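PDB 5XZ4: bumblebee peptidoglycan recognition protein SA from Bombus, which probably recognises bacterial peptidoglycan in insect innate immunity, binding Dap-type preferentially over Lys-type peptidoglycan. Local coordinates for residues Leu27-Pro32 against Gly87-Gly92; Tyr33-His38 against Gly92-Gly97. All blocks are in the same frame, centred on the assembly; numbering follows the deposited sequence.

Interaction 1: Leu27-Pro32 against Gly87-Gly92; sequences LIIPIP and GWNREG. With SO4 (sulfate ion), chain D.
Leu-27 lays its side chain along the Trp-88 to Glu-91 backbone, and CD1 lies 3.5 Å from Trp-88 O. Its chi1 (-66°) sets CG against the Arg-90 carbonyl, and chi2 (172°) spreads the methyls, CD1 to Trp-88 O and Arg-90 O, CD2 to CA and CG of Glu-91. A single direct hydrogen bond joins the backbones: Leu-27 N reaches Asn-89 O at 2.9 Å, from above the carbonyl plane (45° out of it) rather than within it. A water within reach of both Leu-27 O and Asn-89 O (2.8 Å from the latter) can bridge the two residues. The contact thus ties the irregular lead-in to strand 31-38 of the mixed sheet, in this amidase-type domain, to the loop between strands 82-84 and 102-107. Trp-88 contributes mainly through its carbonyl: Ile-31 CD1 comes within 3.3 Å of Trp-88 O and Ile-29 CD1 within 3.8 Å, leaving that buried oxygen among methyls with no polar partner in the model. Asn-89 OD1 meets Ile-29 CD1 at 3.6 Å, the two side chains crossing nearly at right angles. Arg-90 starts away from the contact, and its extended chain carries the guanidinium edge to a sulfate, probably from the crystallisation liquor, bonded through NE to O4 (2.9 Å) and NH2 to O2.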
ATOM      1  N   LEU A  27      12.193   9.458   2.030  1.00 11.87           N
ATOM      2  CA  LEU A  27      12.625   8.291   2.829  1.00 12.14           C
ATOM      3  C   LEU A  27      14.111   8.031   2.669  1.00 12.42           C
ATOM      4  O   LEU A  27      14.694   8.300   1.612  1.00 12.56           O
ATOM      5  CB  LEU A  27      11.919   7.005   2.375  1.00 11.95           C
ATOM      6  CG  LEU A  27      10.411   6.983   2.622  1.00 10.86           C
ATOM      7  CD1 LEU A  27       9.796   5.765   1.968  1.00 12.13           C
ATOM      8  CD2 LEU A  27      10.071   7.038   4.110  1.00 12.95           C
ATOM      9  N   ILE A  28      14.711   7.464   3.704  1.00 12.80           N
ATOM     10  CA  ILE A  28      16.050   6.873   3.561  1.00 13.54           C
ATOM     11  C   ILE A  28      15.906   5.467   2.929  1.00 14.63           C
ATOM     12  O   ILE A  28      15.010   4.685   3.301  1.00 15.84           O
ATOM     13  CB  ILE A  28      16.720   6.814   4.945  1.00 15.57           C
ATOM     14  CG1 ILE A  28      16.904   8.234   5.476  1.00 18.16           C
ATOM     15  CG2 ILE A  28      18.027   6.028   4.890  1.00 18.08           C
ATOM     16  CD1 ILE A  28      18.172   8.907   5.001  1.00 23.46           C
ATOM     17  N   ILE A  29      16.763   5.171   1.944  1.00 13.47           N
ATOM     18  CA  ILE A  29      16.708   3.927   1.117  1.00 14.63           C
ATOM     19  C   ILE A  29      18.038   3.183   1.321  1.00 15.11           C
ATOM     20  O   ILE A  29      19.078   3.834   1.255  1.00 15.25           O
ATOM     21  CB  ILE A  29      16.445   4.215  -0.406  1.00 16.00           C
ATOM     22  CG1 ILE A  29      14.940   4.146  -0.765  1.00 22.62           C
ATOM     23  CG2 ILE A  29      16.941   3.123  -1.347  1.00 16.12           C
ATOM     24  CD1 ILE A  29      13.981   5.131  -0.158  1.00 21.09           C
ATOM     25  N   PRO A  30      18.039   1.860   1.570  1.00 14.98           N
ATOM     26  CA  PRO A  30      16.862   0.974   1.516  1.00 14.04           C
ATOM     27  C   PRO A  30      15.988   1.009   2.769  1.00 13.96           C
ATOM     28  O   PRO A  30      16.452   1.314   3.872  1.00 14.87           O
ATOM     29  CB  PRO A  30      17.482  -0.420   1.300  1.00 14.89           C
ATOM     30  CG  PRO A  30      18.848  -0.318   1.901  1.00 16.63           C
ATOM     31  CD  PRO A  30      19.308   1.095   1.646  1.00 15.82           C
ATOM     32  N   ILE A  31      14.732   0.624   2.566  1.00 12.75           N
ATOM     33  CA  ILE A  31      13.669   0.766   3.562  1.00 12.44           C
ATOM     34  C   ILE A  31      13.504  -0.520   4.403  1.00 11.71           C
ATOM     35  O   ILE A  31      13.521  -1.617   3.848  1.00 12.48           O
ATOM     36  CB  ILE A  31      12.349   1.082   2.811  1.00 12.62           C
ATOM     37  CG1 ILE A  31      12.481   2.391   2.021  1.00 13.36           C
ATOM     38  CG2 ILE A  31      11.139   1.114   3.747  1.00 12.84           C
ATOM     39  CD1 ILE A  31      11.518   2.471   0.851  1.00 14.63           C
ATOM     40  N   PRO A  32      13.289  -0.386   5.737  1.00 12.11           N
ATOM     41  CA  PRO A  32      13.244  -1.574   6.612  1.00 12.52           C
ATOM     42  C   PRO A  32      11.895  -2.277   6.789  1.00 12.11           C
ATOM     43  O   PRO A  32      11.866  -3.458   7.126  1.00 12.13           O
ATOM     44  CB  PRO A  32      13.755  -1.035   7.958  1.00 13.91           C
ATOM     45  CG  PRO A  32      13.333   0.407   7.939  1.00 14.24           C
ATOM     46  CD  PRO A  32      13.530   0.846   6.521  1.00 13.65           C
ATOM     47  N   GLY A  87       4.624   6.383  -3.657  1.00  7.35           N
ATOM     48  CA  GLY A  87       5.701   5.653  -4.316  1.00  7.99           C
ATOM     49  C   GLY A  87       6.772   5.150  -3.363  1.00  8.63           C
ATOM     50  O   GLY A  87       6.630   5.145  -2.152  1.00  9.44           O
ATOM     51  N   TRP A  88       7.885   4.740  -3.962  1.00  8.80           N
ATOM     52  CA  TRP A  88       8.962   4.120  -3.186  1.00  9.19           C
ATOM     53  C   TRP A  88       9.720   5.081  -2.291  1.00 10.32           C
ATOM     54  O   TRP A  88      10.367   4.642  -1.346  1.00 13.03           O
ATOM     55  CB  TRP A  88      10.001   3.517  -4.136  1.00 10.25           C
ATOM     56  CG  TRP A  88       9.603   2.300  -4.881  1.00  9.79           C
ATOM     57  CD1 TRP A  88       9.583   2.151  -6.266  1.00 11.37           C
ATOM     58  CD2 TRP A  88       9.293   1.001  -4.329  1.00 10.08           C
ATOM     59  NE1 TRP A  88       9.245   0.846  -6.581  1.00 12.78           N
ATOM     60  CE2 TRP A  88       9.053   0.128  -5.432  1.00 11.14           C
ATOM     61  CE3 TRP A  88       9.152   0.497  -3.010  1.00 10.31           C
ATOM     62  CZ2 TRP A  88       8.722  -1.231  -5.258  1.00 11.91           C
ATOM     63  CZ3 TRP A  88       8.812  -0.855  -2.842  1.00 12.10           C
ATOM     64  CH2 TRP A  88       8.589  -1.693  -3.978  1.00 11.69           C
ATOM     65  N   ASN A  89       9.670   6.381  -2.560  1.00 10.70           N
ATOM     66  CA  ASN A  89      10.691   7.298  -2.040  1.00 11.20           C
ATOM     67  C   ASN A  89      10.222   8.383  -1.073  1.00 11.85           C
ATOM     68  O   ASN A  89      11.035   9.182  -0.596  1.00 11.45           O
ATOM     69  CB  ASN A  89      11.480   7.898  -3.203  1.00 11.71           C
ATOM     70  CG  ASN A  89      12.436   6.896  -3.838  1.00 13.56           C
ATOM     71  OD1 ASN A  89      13.561   6.696  -3.361  1.00 15.17           O
ATOM     72  ND2 ASN A  89      11.991   6.251  -4.896  1.00 11.65           N
ATOM     73  N   ARG A  90       8.917   8.437  -0.810  1.00 12.01           N
ATOM     74  CA  ARG A  90       8.354   9.560  -0.048  1.00 11.82           C
ATOM     75  C   ARG A  90       7.707   9.129   1.258  1.00 10.87           C
ATOM     76  O   ARG A  90       7.090   8.054   1.339  1.00 10.09           O
ATOM     77  CB  ARG A  90       7.368  10.356  -0.927  1.00 11.54           C
ATOM     78  CG  ARG A  90       8.108  11.186  -1.970  1.00 13.03           C
ATOM     79  CD  ARG A  90       7.212  11.743  -3.062  1.00 14.79           C
ATOM     80  NE  ARG A  90       7.957  12.659  -3.943  1.00 16.25           N
ATOM     81  CZ  ARG A  90       8.629  12.298  -5.037  1.00 16.15           C
ATOM     82  NH1 ARG A  90       8.687  11.029  -5.423  1.00 15.86           N
ATOM     83  NH2 ARG A  90       9.244  13.222  -5.764  1.00 17.15           N
ATOM     84  N   GLU A  91       7.826   9.986   2.280  1.00 10.23           N
ATOM     85  CA  GLU A  91       7.232   9.742   3.595  1.00 10.98           C
ATOM     86  C   GLU A  91       5.725   9.535   3.462  1.00  9.45           C
ATOM     87  O   GLU A  91       5.042  10.204   2.678  1.00  9.29           O
ATOM     88  CB  GLU A  91       7.556  10.886   4.557  1.00 12.98           C
ATOM     89  CG  GLU A  91       9.015  10.891   5.026  1.00 16.13           C
ATOM     90  CD  GLU A  91       9.343  12.018   5.993  1.00 19.56           C
ATOM     91  OE1 GLU A  91       8.422  12.754   6.409  1.00 20.44           O
ATOM     92  OE2 GLU A  91      10.541  12.157   6.365  1.00 24.08           O
ATOM     93  N   GLY A  92       5.214   8.583   4.213  1.00  9.54           N
ATOM     94  CA  GLY A  92       3.800   8.218   4.108  1.00  8.76           C
ATOM     95  C   GLY A  92       2.847   9.067   4.932  1.00  9.02           C
ATOM     96  O   GLY A  92       3.280   9.869   5.769  1.00  9.46           O
TER
HETATM   97  S   SO4 D 202       8.749  16.511  -4.187  1.00 30.35           S
HETATM   98  O1  SO4 D 202       7.798  17.259  -5.048  1.00 32.67           O
HETATM   99  O2  SO4 D 202       9.750  15.824  -5.029  1.00 32.42           O
HETATM  100  O3  SO4 D 202       9.513  17.465  -3.357  1.00 32.56           O
HETATM  101  O4  SO4 D 202       8.032  15.517  -3.336  1.00 22.29           O
HETATM  102  O   HOH W   1      13.775   8.586  -0.870  1.00 14.32           O

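Interaction 2: Tyr33-His38 against Gly92-Gly97. With SO4 (sulfate ion), chain C.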
ATOM      1  N   TYR A  33      10.787  -1.565   6.533  1.00 12.15           N
ATOM      2  CA  TYR A  33       9.424  -2.107   6.763  1.00 11.31           C
ATOM      3  C   TYR A  33       8.513  -1.934   5.559  1.00  9.33           C
ATOM      4  O   TYR A  33       8.611  -0.945   4.831  1.00  9.64           O
ATOM      5  CB  TYR A  33       8.738  -1.435   7.966  1.00 12.63           C
ATOM      6  CG  TYR A  33       9.387  -1.729   9.296  1.00 13.21           C
ATOM      7  CD1 TYR A  33       9.029  -2.869  10.030  1.00 14.54           C
ATOM      8  CD2 TYR A  33      10.340  -0.854   9.828  1.00 13.93           C
ATOM      9  CE1 TYR A  33       9.660  -3.159  11.257  1.00 15.92           C
ATOM     10  CE2 TYR A  33      10.951  -1.108  11.060  1.00 15.76           C
ATOM     11  CZ  TYR A  33      10.606  -2.258  11.761  1.00 17.30           C
ATOM     12  OH  TYR A  33      11.241  -2.511  12.966  1.00 21.43           O
ATOM     13  N   VAL A  34       7.606  -2.895   5.400  1.00  9.16           N
ATOM     14  CA  VAL A  34       6.423  -2.730   4.546  1.00  8.63           C
ATOM     15  C   VAL A  34       5.221  -2.891   5.478  1.00  8.97           C
ATOM     16  O   VAL A  34       5.142  -3.892   6.213  1.00  9.37           O
ATOM     17  CB  VAL A  34       6.397  -3.774   3.417  1.00  8.52           C
ATOM     18  CG1 VAL A  34       5.073  -3.754   2.655  1.00  9.62           C
ATOM     19  CG2 VAL A  34       7.535  -3.549   2.439  1.00 10.03           C
ATOM     20  N   ILE A  35       4.262  -1.940   5.394  1.00  8.60           N
ATOM     21  CA  ILE A  35       3.045  -2.037   6.202  1.00  8.11           C
ATOM     22  C   ILE A  35       1.887  -2.385   5.266  1.00  6.84           C
ATOM     23  O   ILE A  35       1.654  -1.692   4.252  1.00  8.01           O
ATOM     24  CB  ILE A  35       2.679  -0.728   6.939  1.00  8.49           C
ATOM     25  CG1 ILE A  35       3.873  -0.026   7.565  1.00  9.67           C
ATOM     26  CG2 ILE A  35       1.569  -0.983   7.944  1.00  8.84           C
ATOM     27  CD1 ILE A  35       4.575  -0.785   8.664  1.00 11.64           C
ATOM     28  N   ILE A  36       1.158  -3.443   5.586  1.00  7.38           N
ATOM     29  CA  ILE A  36      -0.016  -3.869   4.820  1.00  7.12           C
ATOM     30  C   ILE A  36      -1.304  -3.287   5.410  1.00  7.54           C
ATOM     31  O   ILE A  36      -1.551  -3.384   6.638  1.00  8.25           O
ATOM     32  CB  ILE A  36      -0.114  -5.416   4.717  1.00  7.34           C
ATOM     33  CG1 ILE A  36       1.197  -6.028   4.161  1.00  8.12           C
ATOM     34  CG2 ILE A  36      -1.338  -5.840   3.895  1.00  8.78           C
ATOM     35  CD1 ILE A  36       1.575  -5.583   2.748  1.00  8.67           C
ATOM     36  N   HIS A  37      -2.067  -2.625   4.538  1.00  7.77           N
ATOM     37  CA  HIS A  37      -3.342  -1.984   4.915  1.00  7.67           C
ATOM     38  C   HIS A  37      -4.472  -2.490   4.035  1.00  7.49           C
ATOM     39  O   HIS A  37      -4.212  -3.006   2.942  1.00  7.82           O
ATOM     40  CB  HIS A  37      -3.262  -0.462   4.690  1.00  8.19           C
ATOM     41  CG  HIS A  37      -2.567   0.291   5.778  1.00  8.41           C
ATOM     42  ND1 HIS A  37      -3.242   0.780   6.876  1.00  8.76           N
ATOM     43  CD2 HIS A  37      -1.276   0.670   5.933  1.00  8.80           C
ATOM     44  CE1 HIS A  37      -2.394   1.425   7.661  1.00  9.71           C
ATOM     45  NE2 HIS A  37      -1.191   1.361   7.121  1.00  9.20           N
ATOM     46  N   HIS A  38      -5.717  -2.290   4.477  1.00  8.65           N
ATOM     47  CA  HIS A  38      -6.851  -2.266   3.547  1.00  8.40           C
ATOM     48  C   HIS A  38      -7.426  -0.870   3.486  1.00  8.42           C
ATOM     49  O   HIS A  38      -7.269  -0.099   4.432  1.00  9.71           O
ATOM     50  CB  HIS A  38      -7.895  -3.354   3.855  1.00  9.61           C
ATOM     51  CG  HIS A  38      -8.694  -3.164   5.127  1.00  9.90           C
ATOM     52  ND1 HIS A  38      -9.766  -3.977   5.434  1.00 10.98           N
ATOM     53  CD2 HIS A  38      -8.591  -2.281   6.153  1.00 10.74           C
ATOM     54  CE1 HIS A  38     -10.285  -3.606   6.598  1.00 10.27           C
ATOM     55  NE2 HIS A  38      -9.577  -2.590   7.063  1.00 12.15           N
ATOM     56  N   GLY A  92       5.214   8.583   4.213  1.00  9.54           N
ATOM     57  CA  GLY A  92       3.800   8.218   4.108  1.00  8.76           C
ATOM     58  C   GLY A  92       2.847   9.067   4.932  1.00  9.02           C
ATOM     59  O   GLY A  92       3.280   9.869   5.769  1.00  9.46           O
ATOM     60  N   ALA A  93       1.548   8.848   4.677  1.00  7.70           N
ATOM     61  CA  ALA A  93       0.503   9.255   5.642  1.00  8.42           C
ATOM     62  C   ALA A  93      -0.449   8.080   5.766  1.00  8.93           C
ATOM     63  O   ALA A  93      -1.658   8.161   5.484  1.00 10.69           O
ATOM     64  CB  ALA A  93      -0.225  10.535   5.208  1.00  9.51           C
ATOM     65  N   HIS A  94       0.118   6.936   6.148  1.00  8.64           N
ATOM     66  CA  HIS A  94      -0.624   5.692   6.273  1.00  8.01           C
ATOM     67  C   HIS A  94      -0.489   5.009   7.658  1.00  8.03           C
ATOM     68  O   HIS A  94      -1.419   4.306   8.063  1.00  9.35           O
ATOM     69  CB  HIS A  94      -0.241   4.697   5.150  1.00  8.24           C
ATOM     70  CG  HIS A  94       1.236   4.516   4.954  1.00  7.85           C
ATOM     71  ND1 HIS A  94       2.006   3.696   5.762  1.00  8.25           N
ATOM     72  CD2 HIS A  94       2.079   5.048   4.031  1.00  7.73           C
ATOM     73  CE1 HIS A  94       3.260   3.756   5.347  1.00  8.38           C
ATOM     74  NE2 HIS A  94       3.345   4.565   4.304  1.00  7.90           N
ATOM     75  N   THR A  95       0.665   5.154   8.330  1.00  8.58           N
ATOM     76  CA  THR A  95       0.952   4.370   9.545  1.00  9.05           C
ATOM     77  C   THR A  95       1.719   5.257  10.528  1.00  9.80           C
ATOM     78  O   THR A  95       2.956   5.407  10.417  1.00 11.08           O
ATOM     79  CB  THR A  95       1.785   3.120   9.208  1.00  9.31           C
ATOM     80  OG1 THR A  95       1.245   2.451   8.073  1.00  8.53           O
ATOM     81  CG2 THR A  95       1.822   2.157  10.407  1.00 10.85           C
ATOM     82  N   ILE A  96       0.992   5.837  11.488  1.00 11.44           N
ATOM     83  CA  ILE A  96       1.610   6.726  12.485  1.00 13.14           C
ATOM     84  C   ILE A  96       2.735   5.961  13.206  1.00 13.21           C
ATOM     85  O   ILE A  96       2.567   4.795  13.573  1.00 16.27           O
ATOM     86  CB  ILE A  96       0.568   7.337  13.477  1.00 16.35           C
ATOM     87  CG1 ILE A  96      -0.349   8.312  12.711  1.00 18.13           C
ATOM     88  CG2 ILE A  96       1.252   8.036  14.663  1.00 19.88           C
ATOM     89  CD1 ILE A  96      -1.509   8.916  13.499  1.00 22.53           C
ATOM     90  N   GLY A  97       3.895   6.604  13.308  1.00 13.30           N
ATOM     91  CA  GLY A  97       5.075   5.987  13.903  1.00 14.25           C
ATOM     92  C   GLY A  97       5.991   5.270  12.927  1.00 14.19           C
ATOM     93  O   GLY A  97       7.116   4.946  13.286  1.00 15.33           O
TER
HETATM   94  S   SO4 C 201       5.109   9.564  11.699  1.00 23.97           S
HETATM   95  O1  SO4 C 201       4.395  10.241  10.586  1.00 25.65           O
HETATM   96  O2  SO4 C 201       5.538   8.199  11.345  1.00 22.77           O
HETATM   97  O3  SO4 C 201       6.297  10.347  12.120  1.00 27.25           O
HETATM   98  O4  SO4 C 201       4.175   9.491  12.853  1.00 26.39           O
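One hydroxyl, Thr-95 OG1, is held by two imidazoles: His-37 NE2 at 2.8 Å across the contact and His-94 ND1 at 2.7 Å from the neighbouring residue. Both bonds are nearly straight (175° and 168°), and OG1 lies in the plane of each ring, at its edge, a two-bond grip that fixes the rotation of the threonine side chain. His-94 can reach the hydroxyl beside it because its CG is tucked between its own backbone N and carbonyl carbon (chi1 49°). His-94 O also lies 3.1 Å from His-37 CE1, and its similar approach to NE2 has too poor an angle for a hydrogen bond. Two residues earlier on the strand, Ile-35 meets Thr-95 tip to tip: CG2 of Ile-35 packs 3.5 Å from Thr-95 OG1 and 4.0 Å from Thr-95 CG2. Asn-99 OD1 accepts bonds from the backbone N of both His-94 and Thr-95, so one side-chain oxygen ties two successive amides of the loop. Replacing His-37 by a leucine would probably leave Thr-95 OG1 with His-94 as its one remaining ring partner here and take from Ser-154 OG its bond to ND1. His-37, on strand 31-38, appears to match the first zinc-binding histidine of the amidase-active PGRPs, and Ser-154 the position of their cysteine ligand; with no metal modelled here, the arrangement is consistent with the metal-free ligand-binding groove of a non-catalytic recognition protein.

How the interactions relate
From the N terminus, the chain runs through 27-32 straight into 33-38: interaction 1 uses the lead-in and the start of strand 31-38, interaction 2 the rest of it. It then passes through helix 47-64 and strands 74-76 and 82-84 before the long loop that precedes strand 102-107. Interaction 1 closes its circuit when the chain returns at 87-92, and interaction 2 closes at 92-97, with Gly-92 common to both. Their segments alternate along the sequence, so the two circuits cross instead of nesting. The centre of interaction 1 is about 12 Å from the centre of the chain, that of interaction 2 about 7 Å. Together they tie the loop between strands 82-84 and 102-107 to strand 31-38 and the segment leading into it.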